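Local coordinates for surface protein SPB1 (Streptococcus agalactiae, PDB 4UZG) that forms the backbone of the group B streptococcus type 2b pilus, probably as a sortase-assembled shaft subunit, at residues 58-63 and 68-73; 236-241 and 273-278; 17-22 and 164-169. All blocks are in the same frame, centred on the assembly; numbering follows the deposited sequence.

Contacts 1 and 2 lie on opposite sides of the chain's centre, their own centres about 48 Å apart, while contact 3 sits near the middle, about 21 Å from contact 1 and 29 Å from contact 2 (centre to centre). Contacts 1 and 3 reach the same large mixed sheet, and the hairpin of contact 1 lies within the long chain excursion that contact 3 brings together. Contact 2 follows in series and joins the two smaller sheets of the prealbumin-like domain. Residues 164-169 run from the last strand of the first region into strand 169-177 of the second, so contact 3 marks the junction of this elongated pilus subunit.

Contact 1 of 3, residues 58-63 and 68-73; sequences EVTITD and ITTLTQ. With CA (calcium ion), chain D.
Val-59 and Leu-71 meet on the tightly packed face of the β-hairpin formed by strands 50-62 and 68-73. Leu-71 CD1 touches Val-59 CG1 at 3.8 Å; the Val-59 methyl is swung anti to its own backbone nitrogen (chi1 -175°). Both leucine methyls, CD1 and CD2, abut Ile-61 CD1 in the conformer given, a detail made less certain by the second conformer of that isoleucine. All three residues are buried. Between them the backbones run antiparallel: Leu-71 N donates to Val-59 O, while Ile-61 and Thr-69 form a hydrogen-bonded pair in which Thr-69 N reaches Ile-61 O at 2.8 Å, almost straight (171°). The carbonyl of Thr-69 is also approached by Thr-60 CA at 3.2 Å, a CA-H...O contact beside the non-hydrogen-bonded pair Thr-60 with Thr-70. At the margin of the packed face, Thr-69 OG1 shares a water with Ile-61 O, giving that carbonyl a second partner.

The other face is looser and wetter. Here Thr-60 turns its methyl CG2 toward Ile-68 CG2 (3.9 Å) and Thr-70 OG1, and Thr-62 lies alongside Ile-68, pointing the same way. Glu-58 and Thr-70 are exposed, and water joins them, donating to Glu-58 OE2 at 2.6 Å while also bonded to Thr-70 OG1. Near the turn, Ile-68 O binds a calcium ion at 2.4 Å, and Asn-67 OD1 binds the same ion.

Within the large sheet the hairpin is flanked by strand 121-131, whose Thr-122, Thr-124 and Thr-126 pair with Thr-62, Thr-60 and Glu-58, and by strand 81-87 beside Thr-72. The buried face rests on Tyr-82, on Ile-93 and Ile-95 of strand 90-96, and on Trp-97 and Tyr-117 from loops.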
# COMPACT_ATOMS: atom_id res chain seq x y z
N GLU A 58 -15.86 0.32 -9.03
CA GLU A 58 -16.81 -0.64 -9.57
C GLU A 58 -17.73 -0.99 -8.41
O GLU A 58 -17.26 -1.44 -7.36
CB GLU A 58 -16.11 -1.88 -10.12
CG GLU A 58 -17.07 -2.86 -10.75
CD GLU A 58 -16.99 -2.89 -12.25
OE1 GLU A 58 -16.64 -1.85 -12.85
OE2 GLU A 58 -17.27 -3.95 -12.85
N VAL A 59 -19.03 -0.77 -8.61
CA VAL A 59 -20.01 -0.93 -7.55
C VAL A 59 -20.99 -2.02 -8.00
O VAL A 59 -21.62 -1.88 -9.05
CB VAL A 59 -20.77 0.38 -7.27
CG1 VAL A 59 -21.69 0.20 -6.08
CG2 VAL A 59 -19.78 1.53 -7.04
N THR A 60 -21.13 -3.07 -7.20
CA THR A 60 -22.02 -4.16 -7.54
C THR A 60 -22.89 -4.58 -6.36
O THR A 60 -22.53 -4.40 -5.19
CB THR A 60 -21.23 -5.41 -8.02
OG1 THR A 60 -20.38 -5.86 -6.96
CG2 THR A 60 -20.42 -5.18 -9.28
N ILE A 61 -24.01 -5.18 -6.73
CA ILE A 61 -24.90 -5.83 -5.79
C ILE A 61 -25.00 -7.29 -6.23
O ILE A 61 -25.32 -7.58 -7.38
CB ILE A 61 -26.32 -5.19 -5.77
CG1 ILE A 61 -26.22 -3.69 -5.43
CG2 ILE A 61 -27.21 -5.94 -4.79
CD1 ILE A 61 -27.51 -2.97 -5.59
N THR A 62 -24.72 -8.21 -5.31
CA THR A 62 -24.75 -9.64 -5.59
C THR A 62 -25.80 -10.29 -4.68
O THR A 62 -25.74 -10.14 -3.46
CB THR A 62 -23.39 -10.28 -5.35
OG1 THR A 62 -22.39 -9.59 -6.10
CG2 THR A 62 -23.40 -11.75 -5.78
N ASP A 63 -26.75 -10.96 -5.29
CA ASP A 63 -27.84 -11.55 -4.54
C ASP A 63 -27.43 -12.92 -4.03
O ASP A 63 -26.31 -13.38 -4.26
CB ASP A 63 -29.17 -11.51 -5.31
CG ASP A 63 -29.28 -12.54 -6.40
OD1 ASP A 63 -28.48 -13.50 -6.47
OD2 ASP A 63 -30.24 -12.39 -7.20
N ILE A 68 -25.30 -10.85 -10.25
CA ILE A 68 -24.64 -9.57 -10.05
C ILE A 68 -25.35 -8.47 -10.83
O ILE A 68 -25.68 -8.63 -12.02
CB ILE A 68 -23.17 -9.65 -10.52
CG1 ILE A 68 -22.42 -10.73 -9.74
CG2 ILE A 68 -22.49 -8.27 -10.38
CD1 ILE A 68 -21.08 -11.10 -10.32
N THR A 69 -25.58 -7.35 -10.16
CA THR A 69 -26.01 -6.12 -10.81
C THR A 69 -24.86 -5.12 -10.69
O THR A 69 -24.44 -4.80 -9.59
CB THR A 69 -27.27 -5.55 -10.15
OG1 THR A 69 -28.31 -6.53 -10.18
CG2 THR A 69 -27.73 -4.30 -10.85
N THR A 70 -24.34 -4.67 -11.82
CA THR A 70 -23.30 -3.65 -11.83
C THR A 70 -23.97 -2.28 -11.92
O THR A 70 -24.69 -2.02 -12.89
CB THR A 70 -22.33 -3.87 -12.98
OG1 THR A 70 -21.70 -5.14 -12.79
CG2 THR A 70 -21.30 -2.77 -13.04
N LEU A 71 -23.73 -1.42 -10.92
CA LEU A 71 -24.40 -0.13 -10.85
C LEU A 71 -23.65 0.91 -11.67
O LEU A 71 -22.44 0.81 -11.87
CB LEU A 71 -24.50 0.33 -9.40
CG LEU A 71 -25.14 -0.66 -8.42
CD1 LEU A 71 -25.31 -0.00 -7.05
CD2 LEU A 71 -26.47 -1.17 -8.92
N THR A 72 -24.39 1.91 -12.14
CA THR A 72 -23.80 3.03 -12.84
C THR A 72 -24.07 4.33 -12.08
O THR A 72 -25.04 4.47 -11.35
CB THR A 72 -24.35 3.14 -14.25
OG1 THR A 72 -25.76 3.38 -14.21
CG2 THR A 72 -24.05 1.87 -15.05
N GLN A 73 -23.18 5.30 -12.28
CA GLN A 73 -23.22 6.54 -11.54
C GLN A 73 -24.37 7.46 -11.98
O GLN A 73 -24.62 7.61 -13.17
CB GLN A 73 -21.89 7.29 -11.71
CG GLN A 73 -21.74 8.47 -10.78
CD GLN A 73 -20.43 9.22 -11.00
OE1 GLN A 73 -19.46 8.67 -11.52
NE2 GLN A 73 -20.42 10.48 -10.62
CA CA D . -27.15 -9.88 -13.52
O HOH W 1 -19.10 -5.80 -12.70
O HOH W 2 -19.84 0.23 -11.18
O HOH W 3 -28.03 -8.31 -8.20

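Contact 2 of 3, residues 236-241 and 273-278; sequences YYLVEK and VNPTVE
Leu-238 points its CD1 methyl between Val-277 and Pro-275, and this single branch makes the whole contact. The closer partner is Val-277, whose CG2 lies 3.6 Å from Leu-238 CD1, the two side chains slanting across one another. Val-277 has its other methyl, CG1, anti to the backbone nitrogen (chi1 -180°), which places CG2 beside that nitrogen and in front of the leucine. Pro-275 instead stands at about a right angle to Leu-238: its ring offers CG at 4.0 Å to Leu-238 CD1, with CB only slightly farther away. Leu-238 thus meets a valine methyl and a proline ring methylene, two residues apart on segment 273-278. All three residues are buried, and the interaction is purely apolar; the backbones stay well separated, with Leu-238 CA and Val-277 CA 8.6 Å apart.

Such spacing belongs to two sheets packed face to face, as in the prealbumin-like fold of this domain. Leu-238 comes from strand 234-240 of the four-stranded sheet, between strands 188-192 and 254-258, whereas Val-277 belongs to strand 273-279 at the edge of the three-stranded sheet. Leu-191, Val-256 and Ile-173 of strand 169-177 pack around Leu-238.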
# COMPACT_ATOMS: atom_id res chain seq x y z
N TYR A 236 16.15 -8.82 -2.63
CA TYR A 236 16.88 -7.76 -3.29
C TYR A 236 18.37 -8.03 -3.16
O TYR A 236 18.80 -8.87 -2.35
CB TYR A 236 16.51 -6.41 -2.66
CG TYR A 236 15.04 -6.09 -2.82
CD1 TYR A 236 14.58 -5.48 -3.98
CD2 TYR A 236 14.10 -6.43 -1.85
CE1 TYR A 236 13.22 -5.21 -4.16
CE2 TYR A 236 12.76 -6.17 -2.02
CZ TYR A 236 12.31 -5.54 -3.17
OH TYR A 236 10.97 -5.25 -3.39
N TYR A 237 19.16 -7.30 -3.93
CA TYR A 237 20.60 -7.50 -3.96
C TYR A 237 21.31 -6.16 -3.92
O TYR A 237 21.04 -5.27 -4.74
CB TYR A 237 21.01 -8.28 -5.22
CG TYR A 237 20.43 -9.68 -5.22
CD1 TYR A 237 19.17 -9.93 -5.75
CD2 TYR A 237 21.11 -10.73 -4.64
CE1 TYR A 237 18.60 -11.20 -5.71
CE2 TYR A 237 20.55 -12.01 -4.58
CZ TYR A 237 19.30 -12.23 -5.13
OH TYR A 237 18.76 -13.50 -5.07
N LEU A 238 22.22 -6.02 -2.97
CA LEU A 238 23.00 -4.80 -2.80
C LEU A 238 24.24 -4.90 -3.68
O LEU A 238 25.06 -5.79 -3.48
CB LEU A 238 23.43 -4.65 -1.35
CG LEU A 238 22.31 -4.74 -0.30
CD1 LEU A 238 22.87 -4.65 1.11
CD2 LEU A 238 21.25 -3.72 -0.50
N VAL A 239 24.37 -3.98 -4.63
CA VAL A 239 25.46 -3.99 -5.59
C VAL A 239 26.35 -2.78 -5.33
O VAL A 239 25.92 -1.63 -5.49
CB VAL A 239 24.92 -3.96 -7.02
CG1 VAL A 239 26.05 -3.91 -8.04
CG2 VAL A 239 24.01 -5.16 -7.30
N GLU A 240 27.60 -3.02 -4.93
CA GLU A 240 28.53 -1.94 -4.71
C GLU A 240 29.07 -1.46 -6.04
O GLU A 240 29.63 -2.24 -6.82
CB GLU A 240 29.66 -2.38 -3.80
CG GLU A 240 30.50 -1.23 -3.34
CD GLU A 240 31.58 -1.66 -2.36
OE1 GLU A 240 32.54 -2.34 -2.76
OE2 GLU A 240 31.46 -1.27 -1.17
N LYS A 241 28.91 -0.16 -6.29
CA LYS A 241 29.44 0.49 -7.47
C LYS A 241 30.77 1.19 -7.21
O LYS A 241 31.57 1.33 -8.13
CB LYS A 241 28.43 1.49 -8.01
CG LYS A 241 27.14 0.86 -8.49
CD LYS A 241 27.36 -0.25 -9.53
CE LYS A 241 27.98 0.24 -10.83
NZ LYS A 241 27.10 1.14 -11.64
N VAL A 273 14.52 -4.04 7.83
CA VAL A 273 15.70 -4.89 7.84
C VAL A 273 16.97 -4.03 7.79
O VAL A 273 16.98 -2.88 7.33
CB VAL A 273 15.68 -5.96 6.71
CG1 VAL A 273 14.46 -6.83 6.81
CG2 VAL A 273 15.77 -5.35 5.34
N ASN A 274 18.06 -4.62 8.30
CA ASN A 274 19.29 -3.91 8.56
C ASN A 274 20.52 -4.71 8.14
O ASN A 274 21.34 -5.07 8.98
CB ASN A 274 19.40 -3.62 10.06
CG ASN A 274 18.25 -2.83 10.59
OD1 ASN A 274 18.28 -1.59 10.64
ND2 ASN A 274 17.19 -3.54 11.00
N PRO A 275 20.69 -4.96 6.84
CA PRO A 275 21.89 -5.67 6.40
C PRO A 275 23.18 -4.88 6.66
O PRO A 275 23.20 -3.66 6.51
CB PRO A 275 21.65 -5.81 4.88
CG PRO A 275 20.76 -4.66 4.54
CD PRO A 275 19.82 -4.59 5.71
N THR A 276 24.24 -5.61 7.02
CA THR A 276 25.58 -5.06 7.13
C THR A 276 26.40 -5.60 5.97
O THR A 276 26.40 -6.81 5.73
CB THR A 276 26.22 -5.48 8.47
OG1 THR A 276 25.48 -4.91 9.55
CG2 THR A 276 27.64 -5.02 8.58
N VAL A 277 27.10 -4.71 5.28
CA VAL A 277 27.97 -5.09 4.18
C VAL A 277 29.40 -4.81 4.60
O VAL A 277 29.74 -3.68 5.00
CB VAL A 277 27.64 -4.31 2.89
CG1 VAL A 277 28.57 -4.73 1.75
CG2 VAL A 277 26.16 -4.50 2.50
N GLU A 278 30.25 -5.83 4.52
CA GLU A 278 31.65 -5.71 4.90
C GLU A 278 32.51 -5.41 3.69
O GLU A 278 32.32 -5.94 2.60
CB GLU A 278 32.14 -6.99 5.57
CG GLU A 278 31.39 -7.29 6.85
CD GLU A 278 32.06 -8.37 7.69
OE1 GLU A 278 33.10 -8.90 7.25
OE2 GLU A 278 31.54 -8.68 8.78

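Contact 3 of 3, residues 17-22 and 164-169; sequences VKYTIT and VTVRDG
The interior of the first region of the chain, which its geometry suggests is a β-sandwich, holds this contact: strand 16-26 faces across it strand 162-165 and the linker to the next domain. The facing backbones keep the distance of packed layers, with Val-17 CA and Val-166 CA 8.1 Å apart, and side chains alone fill the gap. Tyr-19 and Val-166 carry most of the contact. The tyrosine ring meets Val-164 at the edge, near the ring plane, where Tyr-19 CE1 lies 3.9 Å from Val-164 CG1. That methyl sits between the valine's backbone nitrogen and carbonyl carbon (chi1 71°), a crowded position that turns it toward the tyrosine.

Farther out along the ring, Val-166 arrives at about a right angle to Tyr-19. In the conformer given, Val-166 CG1 approaches Tyr-19 OH at 3.6 Å and Val-17 CG1 at 3.9 Å; because this valine has two deposited conformers, these two distances are less certain than the others. Of the four touching residues, Val-164 alone is partly exposed.

Around this core, strand 121-131 pairs with strand 16-26, and Tyr-127 meets the Tyr-19 ring with their planes nearly parallel. The linker is held from Val-166 onward by hydrogen bonds, Asn-145 ND2 with Val-166 O and Arg-167 NH1 with the carbonyls of Gly-138 and Ala-140. Within strand 16-26 itself, Val-17 CG1 lies over one face of the Tyr-19 ring, 3.6 Å above its plane and displaced toward the rim.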
# COMPACT_ATOMS: atom_id res chain seq x y z
N VAL A 17 -2.76 0.32 -5.47
CA VAL A 17 -3.39 -0.44 -4.42
C VAL A 17 -4.85 -0.65 -4.82
O VAL A 17 -5.56 0.32 -5.05
CB VAL A 17 -3.34 0.33 -3.09
CG1 VAL A 17 -4.05 -0.44 -1.99
CG2 VAL A 17 -1.89 0.65 -2.69
N LYS A 18 -5.29 -1.90 -4.93
CA LYS A 18 -6.71 -2.16 -5.19
C LYS A 18 -7.39 -2.53 -3.89
O LYS A 18 -7.02 -3.50 -3.22
CB LYS A 18 -6.96 -3.24 -6.23
CG LYS A 18 -8.44 -3.28 -6.57
CD LYS A 18 -8.74 -4.03 -7.86
CE LYS A 18 -10.10 -3.63 -8.44
NZ LYS A 18 -10.10 -2.20 -8.88
N TYR A 19 -8.37 -1.70 -3.55
CA TYR A 19 -9.19 -1.86 -2.36
C TYR A 19 -10.53 -2.51 -2.69
O TYR A 19 -11.11 -2.24 -3.75
CB TYR A 19 -9.51 -0.49 -1.79
CG TYR A 19 -8.36 0.29 -1.19
CD1 TYR A 19 -8.05 0.16 0.15
CD2 TYR A 19 -7.62 1.19 -1.93
CE1 TYR A 19 -7.07 0.91 0.75
CE2 TYR A 19 -6.61 1.96 -1.34
CZ TYR A 19 -6.34 1.82 -0.01
OH TYR A 19 -5.37 2.63 0.54
N THR A 20 -11.03 -3.31 -1.76
CA THR A 20 -12.35 -3.89 -1.84
C THR A 20 -13.10 -3.66 -0.53
O THR A 20 -12.59 -4.02 0.53
CB THR A 20 -12.30 -5.40 -2.14
OG1 THR A 20 -11.57 -5.61 -3.36
CG2 THR A 20 -13.69 -5.98 -2.32
N ILE A 21 -14.28 -3.06 -0.63
CA ILE A 21 -15.19 -2.91 0.50
C ILE A 21 -16.35 -3.86 0.26
O ILE A 21 -16.97 -3.82 -0.80
CB ILE A 21 -15.74 -1.48 0.59
CG1 ILE A 21 -14.61 -0.47 0.77
CG2 ILE A 21 -16.77 -1.39 1.72
CD1 ILE A 21 -15.06 0.96 0.44
N THR A 22 -16.65 -4.71 1.23
CA THR A 22 -17.71 -5.72 1.12
C THR A 22 -18.67 -5.56 2.30
O THR A 22 -18.22 -5.47 3.45
CB THR A 22 -17.08 -7.17 1.11
OG1 THR A 22 -16.13 -7.28 0.02
CG2 THR A 22 -18.13 -8.26 0.97
N VAL A 164 -8.29 -0.97 6.82
CA VAL A 164 -7.15 -1.74 6.34
C VAL A 164 -5.95 -0.81 6.29
O VAL A 164 -6.09 0.38 6.04
CB VAL A 164 -7.45 -2.46 4.99
CG1 VAL A 164 -7.53 -1.45 3.86
CG2 VAL A 164 -6.42 -3.54 4.70
N THR A 165 -4.77 -1.37 6.54
CA THR A 165 -3.51 -0.63 6.55
C THR A 165 -2.64 -1.09 5.39
O THR A 165 -2.33 -2.27 5.28
CB THR A 165 -2.76 -0.88 7.88
OG1 THR A 165 -3.61 -0.54 8.99
CG2 THR A 165 -1.45 -0.09 7.93
N VAL A 166 -2.26 -0.17 4.50
CA VAL A 166 -1.33 -0.53 3.44
C VAL A 166 0.08 -0.58 4.03
O VAL A 166 0.41 0.14 4.98
CB VAL A 166 -1.36 0.44 2.24
CG1 VAL A 166 -2.72 0.38 1.54
CG2 VAL A 166 -0.95 1.84 2.67
N ARG A 167 0.90 -1.49 3.51
CA ARG A 167 2.21 -1.75 4.10
C ARG A 167 3.33 -1.70 3.08
O ARG A 167 3.14 -2.12 1.92
CB ARG A 167 2.22 -3.15 4.74
CG ARG A 167 1.17 -3.46 5.74
CD ARG A 167 1.56 -3.07 7.07
NE ARG A 167 0.55 -3.27 8.10
CZ ARG A 167 0.66 -2.72 9.28
NH1 ARG A 167 1.70 -1.97 9.55
NH2 ARG A 167 -0.29 -2.87 10.17
N ASP A 168 4.49 -1.25 3.52
CA ASP A 168 5.71 -1.34 2.74
C ASP A 168 6.90 -1.57 3.67
O ASP A 168 6.74 -1.60 4.89
CB ASP A 168 5.89 -0.14 1.78
CG ASP A 168 6.16 1.18 2.44
OD1 ASP A 168 6.52 1.27 3.61
OD2 ASP A 168 6.03 2.19 1.67
N GLY A 169 8.07 -1.80 3.07
CA GLY A 169 9.26 -2.14 3.80
C GLY A 169 10.40 -1.16 3.62
O GLY A 169 10.36 -0.26 2.77